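Local atomic coordinates of botulinum neurotoxin type G (PDB entry 3MPP), a protein that targets host neurons through its receptor-binding domain and delivers a metalloprotease light chain into the cytosol. Residues S28-N33 and E46-T51; Q239-N244 and G282-I287; T360-I365 and N419-P424. The protein carries 4 engineered substitutions. All blocks are in the same frame, centred on the assembly; numbering follows the deposited sequence.

Interaction 1. Residues S28-N33 and E46-T51; sequences SDVIFN and ENSNIT
The ring of Phe32 meets Ile50 with its rim carbon CZ, which lies 4.2 Å from Ile50 CD1, the methyl approaching obliquely. One face of the same ring carries Val30 CG1, from two residues earlier in the chain, displaced toward the rim, and Tyr9 stacks on the ring from outside the pair. Val30 thus serves two partners with its two methyls. With CG1 anti to the backbone N (chi1 178°) and turned to the ring, CG2 is left to press on the backbone of the other segment, 3.4 Å from Asn49 N, and to touch Ile50 CG1 more loosely.

The polar half of the contact is gathered around Asp29. Its amide N donates to Asn47 O at 2.8 Å, the donor standing well above the carbonyl plane. In return Ser48 OG, swung anti to its own N (chi1 -170°), donates to Asp29 O over 2.7 Å, again from above the plane of the carbonyl. The same OG is also bonded to Asn43 N, so two backbone groups fix the hydroxyl in a buried place. A water joins Ser28 N to Asn47 OD1 on the more exposed side.

Strands 30-33 and 50-53 belong to different sheets, and the residues around Asp29 and Ser48, together with Phe32 and Ile50, bridge them where the chain passes between the two, an arrangement characteristic of the concanavalin-like beta sandwich of the N-terminal receptor-binding subdomain.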
loop_
_atom_site.group_PDB
_atom_site.type_symbol
_atom_site.label_atom_id
_atom_site.label_comp_id
_atom_site.label_asym_id
_atom_site.label_seq_id
_atom_site.Cartn_x
_atom_site.Cartn_y
_atom_site.Cartn_z
ATOM N N SER A 28 -8.486 -24.073 8.424
ATOM C CA SER A 28 -7.715 -23.797 9.630
ATOM C C SER A 28 -6.398 -23.056 9.367
ATOM O O SER A 28 -5.755 -22.602 10.311
ATOM C CB SER A 28 -7.416 -25.107 10.357
ATOM O OG SER A 28 -6.655 -25.975 9.536
ATOM N N ASP A 29 -5.999 -22.945 8.097
ATOM C CA ASP A 29 -4.716 -22.320 7.747
ATOM C C ASP A 29 -4.901 -20.940 7.100
ATOM O O ASP A 29 -4.091 -20.518 6.271
ATOM C CB ASP A 29 -3.884 -23.249 6.840
ATOM C CG ASP A 29 -2.436 -22.766 6.649
ATOM O OD1 ASP A 29 -1.819 -22.263 7.615
ATOM O OD2 ASP A 29 -1.915 -22.905 5.521
ATOM N N VAL A 30 -5.962 -20.237 7.490
ATOM C CA VAL A 30 -6.168 -18.856 7.056
ATOM C C VAL A 30 -5.848 -17.904 8.209
ATOM O O VAL A 30 -6.218 -18.154 9.350
ATOM C CB VAL A 30 -7.614 -18.596 6.575
ATOM C CG1 VAL A 30 -7.791 -17.129 6.179
ATOM C CG2 VAL A 30 -7.974 -19.511 5.401
ATOM N N ILE A 31 -5.135 -16.825 7.912
ATOM C CA ILE A 31 -4.834 -15.818 8.922
ATOM C C ILE A 31 -5.712 -14.588 8.705
ATOM O O ILE A 31 -5.903 -14.120 7.583
ATOM C CB ILE A 31 -3.340 -15.412 8.913
ATOM C CG1 ILE A 31 -2.462 -16.562 9.409
ATOM C CG2 ILE A 31 -3.104 -14.205 9.819
ATOM C CD1 ILE A 31 -2.324 -17.693 8.435
ATOM N N PHE A 32 -6.253 -14.068 9.791
ATOM C CA PHE A 32 -7.114 -12.906 9.721
ATOM C C PHE A 32 -6.515 -11.814 10.583
ATOM O O PHE A 32 -5.777 -12.090 11.524
ATOM C CB PHE A 32 -8.509 -13.224 10.268
ATOM C CG PHE A 32 -9.317 -14.158 9.406
ATOM C CD1 PHE A 32 -10.018 -13.677 8.317
ATOM C CD2 PHE A 32 -9.400 -15.511 9.712
ATOM C CE1 PHE A 32 -10.771 -14.525 7.528
ATOM C CE2 PHE A 32 -10.159 -16.369 8.937
ATOM C CZ PHE A 32 -10.845 -15.878 7.841
ATOM N N ASN A 33 -6.832 -10.572 10.252
ATOM C CA ASN A 33 -6.681 -9.482 11.202
ATOM C C ASN A 33 -7.902 -8.581 11.094
ATOM O O ASN A 33 -8.638 -8.650 10.109
ATOM C CB ASN A 33 -5.365 -8.721 10.995
ATOM C CG ASN A 33 -5.320 -7.959 9.691
ATOM O OD1 ASN A 33 -6.257 -7.250 9.339
ATOM N ND2 ASN A 33 -4.214 -8.098 8.967
ATOM N N GLU A 46 -3.971 -26.698 1.217
ATOM C CA GLU A 46 -5.379 -27.017 1.029
ATOM C C GLU A 46 -6.204 -26.545 2.216
ATOM O O GLU A 46 -7.402 -26.314 2.088
ATOM C CB GLU A 46 -5.563 -28.526 0.854
ATOM C CG GLU A 46 -4.998 -29.029 -0.442
ATOM C CD GLU A 46 -5.300 -30.497 -0.675
ATOM O OE1 GLU A 46 -5.830 -31.165 0.246
ATOM O OE2 GLU A 46 -4.995 -30.969 -1.784
ATOM N N ASN A 47 -5.571 -26.406 3.376
ATOM C CA ASN A 47 -6.306 -25.962 4.562
ATOM C C ASN A 47 -6.383 -24.458 4.712
ATOM O O ASN A 47 -7.009 -23.931 5.646
ATOM C CB ASN A 47 -5.761 -26.632 5.812
ATOM C CG ASN A 47 -6.213 -28.079 5.910
ATOM O OD1 ASN A 47 -7.416 -28.357 5.930
ATOM N ND2 ASN A 47 -5.260 -29.005 5.932
ATOM N N SER A 48 -5.758 -23.765 3.770
ATOM C CA SER A 48 -5.811 -22.313 3.746
ATOM C C SER A 48 -6.835 -21.915 2.698
ATOM O O SER A 48 -6.490 -21.625 1.548
ATOM C CB SER A 48 -4.445 -21.718 3.383
ATOM O OG SER A 48 -4.462 -20.309 3.603
ATOM N N ASN A 49 -8.102 -21.936 3.075
ATOM C CA ASN A 49 -9.149 -21.677 2.101
ATOM C C ASN A 49 -10.384 -21.055 2.733
ATOM O O ASN A 49 -10.622 -21.196 3.932
ATOM C CB ASN A 49 -9.533 -22.965 1.385
ATOM C CG ASN A 49 -10.355 -23.888 2.267
ATOM O OD1 ASN A 49 -9.818 -24.577 3.134
ATOM N ND2 ASN A 49 -11.668 -23.885 2.064
ATOM N N ILE A 50 -11.152 -20.354 1.909
ATOM C CA ILE A 50 -12.448 -19.822 2.296
ATOM C C ILE A 50 -13.394 -20.129 1.165
ATOM O O ILE A 50 -13.058 -19.919 -0.005
ATOM C CB ILE A 50 -12.418 -18.297 2.451
ATOM C CG1 ILE A 50 -11.445 -17.881 3.557
ATOM C CG2 ILE A 50 -13.829 -17.746 2.725
ATOM C CD1 ILE A 50 -11.243 -16.383 3.641
ATOM N N THR A 51 -14.567 -20.645 1.502
ATOM C CA THR A 51 -15.618 -20.817 0.514
ATOM C C THR A 51 -16.795 -19.927 0.899
ATOM O O THR A 51 -17.270 -19.960 2.035
ATOM C CB THR A 51 -16.075 -22.288 0.402
ATOM O OG1 THR A 51 -14.997 -23.093 -0.092
ATOM C CG2 THR A 51 -17.246 -22.410 -0.554
HETATM O O HOH W 1 -9.185 -26.770 7.412
#

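Interaction 2. Residues Q239-N244 and G282-I287; sequences QYYLFN and GLRFII
Backbone hydrogen bonds set the pairing of Tyr240 with Phe285, an antiparallel hydrogen-bonded pair. Tyr240 N donates to Phe285 O at 2.9 Å, in the plane of that carbonyl, while the return bond from Phe285 N to Tyr240 O is nearly straight, with 175° at the hydrogen. Toward Leu242 and Leu283 a water takes the place of a direct backbone bond: it accepts from Leu242 N and donates to Leu283 O.

Apolar contacts collect on the side of Tyr240 and Phe285. Leu242 CD2 reaches Phe285 CE2 at 3.6 Å, the leucine approaching the ring obliquely, and Ile287 CD1 lies 3.9 Å from Tyr240 CE2. This is the buried side of two adjoining strands in the beta-trefoil of the C-terminal receptor-binding subdomain, where strand 307-312 adds Ile312 against Phe285 and Ile308 and Leu310 against Ile287.

Polar and flat groups meet around Arg284. Its CG sits over one face of the Tyr241 ring, toward the rim, whereas Gly282 O lies at the ring edge. Gln239 NE2 rests over the centre of the guanidinium, 3.1 Å from Arg284 CZ, with the amide and guanidinium planes 28° apart. Both groups are donors, and Asp313 reconciles them by taking a salt bridge from Arg284 NE and a hydrogen bond from Gln239 NE2. A second water links Tyr241 OH with Arg284 NH1, which lies 3.0 Å from it.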
loop_
_atom_site.group_PDB
_atom_site.type_symbol
_atom_site.label_atom_id
_atom_site.label_comp_id
_atom_site.label_asym_id
_atom_site.label_seq_id
_atom_site.Cartn_x
_atom_site.Cartn_y
_atom_site.Cartn_z
ATOM N N GLN A 239 9.125 0.591 14.352
ATOM C CA GLN A 239 10.284 1.061 13.581
ATOM C C GLN A 239 9.960 1.282 12.108
ATOM O O GLN A 239 9.415 0.399 11.446
ATOM C CB GLN A 239 11.453 0.096 13.722
ATOM C CG GLN A 239 11.985 -0.007 15.159
ATOM C CD GLN A 239 12.896 -1.194 15.314
ATOM O OE1 GLN A 239 12.601 -2.270 14.807
ATOM N NE2 GLN A 239 14.022 -1.002 15.984
ATOM N N TYR A 240 10.329 2.461 11.606
ATOM C CA TYR A 240 10.053 2.858 10.235
ATOM C C TYR A 240 11.271 3.510 9.601
ATOM O O TYR A 240 11.883 4.400 10.200
ATOM C CB TYR A 240 8.963 3.920 10.205
ATOM C CG TYR A 240 7.565 3.444 10.525
ATOM C CD1 TYR A 240 6.978 2.395 9.818
ATOM C CD2 TYR A 240 6.813 4.083 11.504
ATOM C CE1 TYR A 240 5.667 1.979 10.104
ATOM C CE2 TYR A 240 5.511 3.676 11.801
ATOM C CZ TYR A 240 4.945 2.627 11.090
ATOM O OH TYR A 240 3.645 2.228 11.381
ATOM N N TYR A 241 11.593 3.088 8.383
ATOM C CA TYR A 241 12.496 3.838 7.511
ATOM C C TYR A 241 11.663 4.883 6.768
ATOM O O TYR A 241 10.431 4.816 6.750
ATOM C CB TYR A 241 13.232 2.877 6.557
ATOM C CG TYR A 241 14.064 1.882 7.335
ATOM C CD1 TYR A 241 15.309 2.245 7.839
ATOM C CD2 TYR A 241 13.587 0.602 7.609
ATOM C CE1 TYR A 241 16.079 1.350 8.592
ATOM C CE2 TYR A 241 14.346 -0.302 8.363
ATOM C CZ TYR A 241 15.591 0.083 8.841
ATOM O OH TYR A 241 16.347 -0.792 9.568
ATOM N N LEU A 242 12.327 5.862 6.171
ATOM C CA LEU A 242 11.628 7.029 5.673
ATOM C C LEU A 242 11.757 7.117 4.165
ATOM O O LEU A 242 12.833 6.903 3.595
ATOM C CB LEU A 242 12.159 8.295 6.365
ATOM C CG LEU A 242 11.369 9.610 6.297
ATOM C CD1 LEU A 242 9.915 9.454 6.790
ATOM C CD2 LEU A 242 12.092 10.715 7.078
ATOM N N PHE A 243 10.633 7.381 3.514
ATOM C CA PHE A 243 10.606 7.522 2.070
ATOM C C PHE A 243 10.069 8.904 1.696
ATOM O O PHE A 243 9.065 9.348 2.256
ATOM C CB PHE A 243 9.751 6.405 1.463
ATOM C CG PHE A 243 9.466 6.566 -0.002
ATOM C CD1 PHE A 243 10.344 6.066 -0.956
ATOM C CD2 PHE A 243 8.293 7.179 -0.433
ATOM C CE1 PHE A 243 10.077 6.204 -2.313
ATOM C CE2 PHE A 243 8.021 7.323 -1.809
ATOM C CZ PHE A 243 8.904 6.829 -2.737
ATOM N N ASN A 244 10.745 9.566 0.756
ATOM C CA ASN A 244 10.303 10.860 0.221
ATOM C C ASN A 244 9.700 10.753 -1.185
ATOM O O ASN A 244 10.373 10.335 -2.122
ATOM C CB ASN A 244 11.461 11.868 0.221
ATOM C CG ASN A 244 10.994 13.269 -0.076
ATOM O OD1 ASN A 244 10.794 13.619 -1.229
ATOM N ND2 ASN A 244 10.798 14.076 0.973
ATOM N N GLY A 282 19.077 4.037 6.117
ATOM C CA GLY A 282 19.066 5.327 6.793
ATOM C C GLY A 282 18.476 5.358 8.197
ATOM O O GLY A 282 18.434 4.346 8.893
ATOM N N LEU A 283 18.027 6.543 8.610
ATOM C CA LEU A 283 17.459 6.745 9.939
ATOM C C LEU A 283 16.297 5.806 10.167
ATOM O O LEU A 283 15.438 5.666 9.308
ATOM C CB LEU A 283 16.959 8.181 10.093
ATOM C CG LEU A 283 18.076 9.219 9.886
ATOM C CD1 LEU A 283 17.517 10.627 9.763
ATOM C CD2 LEU A 283 19.049 9.115 11.024
ATOM N N ARG A 284 16.270 5.187 11.340
ATOM C CA ARG A 284 15.135 4.372 11.723
ATOM C C ARG A 284 14.338 5.122 12.794
ATOM O O ARG A 284 14.866 5.441 13.851
ATOM C CB ARG A 284 15.620 3.016 12.218
ATOM C CG ARG A 284 14.503 1.993 12.409
ATOM C CD ARG A 284 15.097 0.637 12.689
ATOM N NE ARG A 284 15.873 0.623 13.921
ATOM C CZ ARG A 284 16.604 -0.411 14.332
ATOM N NH1 ARG A 284 16.652 -1.525 13.608
ATOM N NH2 ARG A 284 17.293 -0.330 15.458
ATOM N N PHE A 285 13.087 5.435 12.485
ATOM C CA PHE A 285 12.251 6.280 13.325
ATOM C C PHE A 285 11.253 5.465 14.111
ATOM O O PHE A 285 10.815 4.400 13.668
ATOM C CB PHE A 285 11.434 7.251 12.455
ATOM C CG PHE A 285 12.262 8.280 11.738
ATOM C CD1 PHE A 285 12.485 9.529 12.310
ATOM C CD2 PHE A 285 12.793 8.013 10.480
ATOM C CE1 PHE A 285 13.247 10.492 11.653
ATOM C CE2 PHE A 285 13.559 8.972 9.807
ATOM C CZ PHE A 285 13.785 10.215 10.408
ATOM N N ILE A 286 10.864 5.995 15.268
ATOM C CA ILE A 286 9.711 5.483 15.995
ATOM C C ILE A 286 8.799 6.662 16.312
ATOM O O ILE A 286 9.230 7.638 16.904
ATOM C CB ILE A 286 10.108 4.784 17.290
ATOM C CG1 ILE A 286 10.931 3.530 16.967
ATOM C CG2 ILE A 286 8.862 4.440 18.119
ATOM C CD1 ILE A 286 11.550 2.878 18.183
ATOM N N ILE A 287 7.541 6.565 15.905
ATOM C CA ILE A 287 6.558 7.587 16.230
ATOM C C ILE A 287 6.056 7.418 17.662
ATOM O O ILE A 287 5.578 6.340 18.042
ATOM C CB ILE A 287 5.385 7.558 15.223
ATOM C CG1 ILE A 287 5.924 7.633 13.781
ATOM C CG2 ILE A 287 4.435 8.709 15.469
ATOM C CD1 ILE A 287 4.860 7.371 12.747
HETATM O O HOH W 2 15.073 -2.599 11.293
HETATM O O HOH W 3 15.283 5.949 6.634
#

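Interaction 3. Residues T360-I365 and N419-P424; sequences TYNCQI and NWQFIP
Within the beta-trefoil of the C-terminal receptor-binding subdomain, the approach to strand 364-368 is joined to the last strand, 420-423, by a single antiparallel bridge, Cys363 with Trp420. The pair is of the hydrogen-bonded type: Cys363 N donates to Trp420 O in the carbonyl plane, and Trp420 N returns a bond of 2.9 Å to Cys363 O, almost in line with its C=O. On the Tyr361 side of the bridge direct backbone bonding gives way to a water, which donates to Tyr361 O and accepts from Phe422 N.

Side-chain amides reinforce the bridge at two places. Gln421, extended beyond CG, brings NE2 to 2.9 Å from Asn362 OD1; the acceptor lies in the glutamine's amide plane, yet the donor stands above the asparagine's carbonyl plane, the two amides being turned 74° apart. Asn362 is steadied in turn by ND2 donating to Thr360 OG1. At the second place Gln364, bent at chi2 (78°), folds back alongside Asn419, and NE2 donates to Asn419 OD1 over 2.9 Å. That oxygen also receives Tyr356 OH, while Gln364 OE1 takes Tyr355 N, so each amide is held by more than its neighbour. The side chain of Asn419 is about 11 Å from that of Trp402, the inferred ganglioside-binding site.

The apolar part is built on two aromatic rings. Ile365 CD1 lies over the five-membered ring of Trp420 in a CH-pi contact, 4.2 Å from its centroid, and the indole NE1 is bonded to Phe377 O. Phe422 offers its edge to sulfur: Cys363 SG, at chi1 65° between its backbone N and carbonyl carbon, comes within 3.7 Å of Phe422 CE2.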
loop_
_atom_site.group_PDB
_atom_site.type_symbol
_atom_site.label_atom_id
_atom_site.label_comp_id
_atom_site.label_asym_id
_atom_site.label_seq_id
_atom_site.Cartn_x
_atom_site.Cartn_y
_atom_site.Cartn_z
ATOM N N THR A 360 -3.655 8.268 -1.418
ATOM C CA THR A 360 -2.298 7.731 -1.451
ATOM C C THR A 360 -1.810 7.418 -0.042
ATOM O O THR A 360 -2.501 7.692 0.941
ATOM C CB THR A 360 -1.306 8.702 -2.147
ATOM O OG1 THR A 360 -1.030 9.818 -1.294
ATOM C CG2 THR A 360 -1.894 9.205 -3.462
ATOM N N TYR A 361 -0.607 6.865 0.062
ATOM C CA TYR A 361 -0.061 6.531 1.365
ATOM C C TYR A 361 0.921 7.602 1.875
ATOM O O TYR A 361 1.631 7.378 2.837
ATOM C CB TYR A 361 0.616 5.160 1.304
ATOM C CG TYR A 361 -0.304 4.064 0.792
ATOM C CD1 TYR A 361 -1.689 4.133 0.996
ATOM C CD2 TYR A 361 0.210 2.950 0.147
ATOM C CE1 TYR A 361 -2.549 3.111 0.534
ATOM C CE2 TYR A 361 -0.627 1.932 -0.317
ATOM C CZ TYR A 361 -2.002 2.017 -0.119
ATOM O OH TYR A 361 -2.814 0.998 -0.579
ATOM N N ASN A 362 0.942 8.758 1.220
ATOM C CA ASN A 362 1.790 9.865 1.640
ATOM C C ASN A 362 1.204 10.673 2.798
ATOM O O ASN A 362 0.002 10.702 3.006
ATOM C CB ASN A 362 2.030 10.803 0.464
ATOM C CG ASN A 362 2.744 10.117 -0.677
ATOM O OD1 ASN A 362 3.921 9.757 -0.565
ATOM N ND2 ASN A 362 2.030 9.907 -1.778
ATOM N N CYS A 363 2.068 11.357 3.530
ATOM C CA CYS A 363 1.630 12.240 4.599
ATOM C C CYS A 363 2.639 13.371 4.709
ATOM O O CYS A 363 3.716 13.304 4.116
ATOM C CB CYS A 363 1.518 11.477 5.927
ATOM S SG CYS A 363 3.107 10.865 6.530
ATOM N N GLN A 364 2.271 14.420 5.437
ATOM C CA GLN A 364 3.140 15.580 5.630
ATOM C C GLN A 364 3.413 15.730 7.118
ATOM O O GLN A 364 2.626 15.262 7.942
ATOM C CB GLN A 364 2.458 16.859 5.121
ATOM C CG GLN A 364 2.126 16.855 3.616
ATOM C CD GLN A 364 0.881 16.045 3.272
ATOM O OE1 GLN A 364 -0.135 16.092 3.982
ATOM N NE2 GLN A 364 0.952 15.306 2.169
ATOM N N ILE A 365 4.520 16.381 7.469
ATOM C CA ILE A 365 4.849 16.577 8.884
ATOM C C ILE A 365 4.985 18.067 9.158
ATOM O O ILE A 365 5.833 18.727 8.571
ATOM C CB ILE A 365 6.147 15.840 9.280
ATOM C CG1 ILE A 365 6.054 14.368 8.885
ATOM C CG2 ILE A 365 6.419 15.998 10.792
ATOM C CD1 ILE A 365 7.376 13.705 8.553
ATOM N N ASN A 419 6.288 15.312 0.951
ATOM C CA ASN A 419 5.417 14.140 1.101
ATOM C C ASN A 419 6.248 12.932 1.456
ATOM O O ASN A 419 7.177 12.588 0.731
ATOM C CB ASN A 419 4.622 13.878 -0.178
ATOM C CG ASN A 419 3.741 15.044 -0.549
ATOM O OD1 ASN A 419 3.195 15.711 0.327
ATOM N ND2 ASN A 419 3.601 15.302 -1.850
ATOM N N TRP A 420 5.884 12.282 2.560
ATOM C CA TRP A 420 6.669 11.188 3.108
ATOM C C TRP A 420 5.853 9.918 3.250
ATOM O O TRP A 420 4.622 9.973 3.379
ATOM C CB TRP A 420 7.172 11.582 4.504
ATOM C CG TRP A 420 8.019 12.852 4.540
ATOM C CD1 TRP A 420 7.580 14.130 4.785
ATOM C CD2 TRP A 420 9.446 12.951 4.334
ATOM N NE1 TRP A 420 8.652 15.016 4.737
ATOM C CE2 TRP A 420 9.800 14.319 4.473
ATOM C CE3 TRP A 420 10.452 12.022 4.047
ATOM C CZ2 TRP A 420 11.120 14.773 4.340
ATOM C CZ3 TRP A 420 11.767 12.477 3.914
ATOM C CH2 TRP A 420 12.082 13.844 4.049
ATOM N N GLN A 421 6.545 8.780 3.233
ATOM C CA GLN A 421 5.938 7.522 3.652
ATOM C C GLN A 421 6.850 6.816 4.639
ATOM O O GLN A 421 8.080 6.939 4.578
ATOM C CB GLN A 421 5.662 6.620 2.442
ATOM C CG GLN A 421 4.685 7.248 1.430
ATOM C CD GLN A 421 4.395 6.330 0.266
ATOM O OE1 GLN A 421 4.301 5.114 0.431
ATOM N NE2 GLN A 421 4.237 6.910 -0.923
ATOM N N PHE A 422 6.236 6.085 5.555
ATOM C CA PHE A 422 6.963 5.341 6.568
ATOM C C PHE A 422 7.015 3.851 6.194
ATOM O O PHE A 422 5.978 3.234 5.908
ATOM C CB PHE A 422 6.288 5.532 7.926
ATOM C CG PHE A 422 6.431 6.949 8.490
ATOM C CD1 PHE A 422 7.523 7.295 9.285
ATOM C CD2 PHE A 422 5.479 7.922 8.223
ATOM C CE1 PHE A 422 7.662 8.583 9.808
ATOM C CE2 PHE A 422 5.605 9.226 8.748
ATOM C CZ PHE A 422 6.702 9.551 9.537
ATOM N N ILE A 423 8.212 3.277 6.217
ATOM C CA ILE A 423 8.418 1.897 5.764
ATOM C C ILE A 423 8.834 0.976 6.920
ATOM O O ILE A 423 9.963 1.040 7.391
ATOM C CB ILE A 423 9.523 1.815 4.670
ATOM C CG1 ILE A 423 9.336 2.898 3.608
ATOM C CG2 ILE A 423 9.530 0.433 4.024
ATOM C CD1 ILE A 423 10.369 2.781 2.442
ATOM N N PRO A 424 7.907 0.125 7.392
ATOM C CA PRO A 424 8.304 -0.921 8.336
ATOM C C PRO A 424 8.879 -2.129 7.610
ATOM O O PRO A 424 8.505 -2.388 6.461
ATOM C CB PRO A 424 6.980 -1.338 8.985
ATOM C CG PRO A 424 5.897 -0.948 7.967
ATOM C CD PRO A 424 6.499 0.008 6.961
HETATM O O HOH W 4 3.371 6.367 4.971
#

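From the N terminus, the chain first closes a short loop at interaction 1, whose 12 intervening residues include strand 39-43; this contact joins the two sheets of the N-terminal subdomain. Interaction 2 then closes a longer loop of 37 residues in the trefoil, and interaction 3 closes one of 53 residues that ends at the last strand. The three loops follow in series, none within or across another. Interactions 2 and 3 nevertheless meet in space, their centres about 10 Å apart, because strand 239-244 lies beside strand 420-423 in one sheet. Interaction 1 stands apart, its centre about 33 Å from that of interaction 2 and about 31 Å from that of interaction 3.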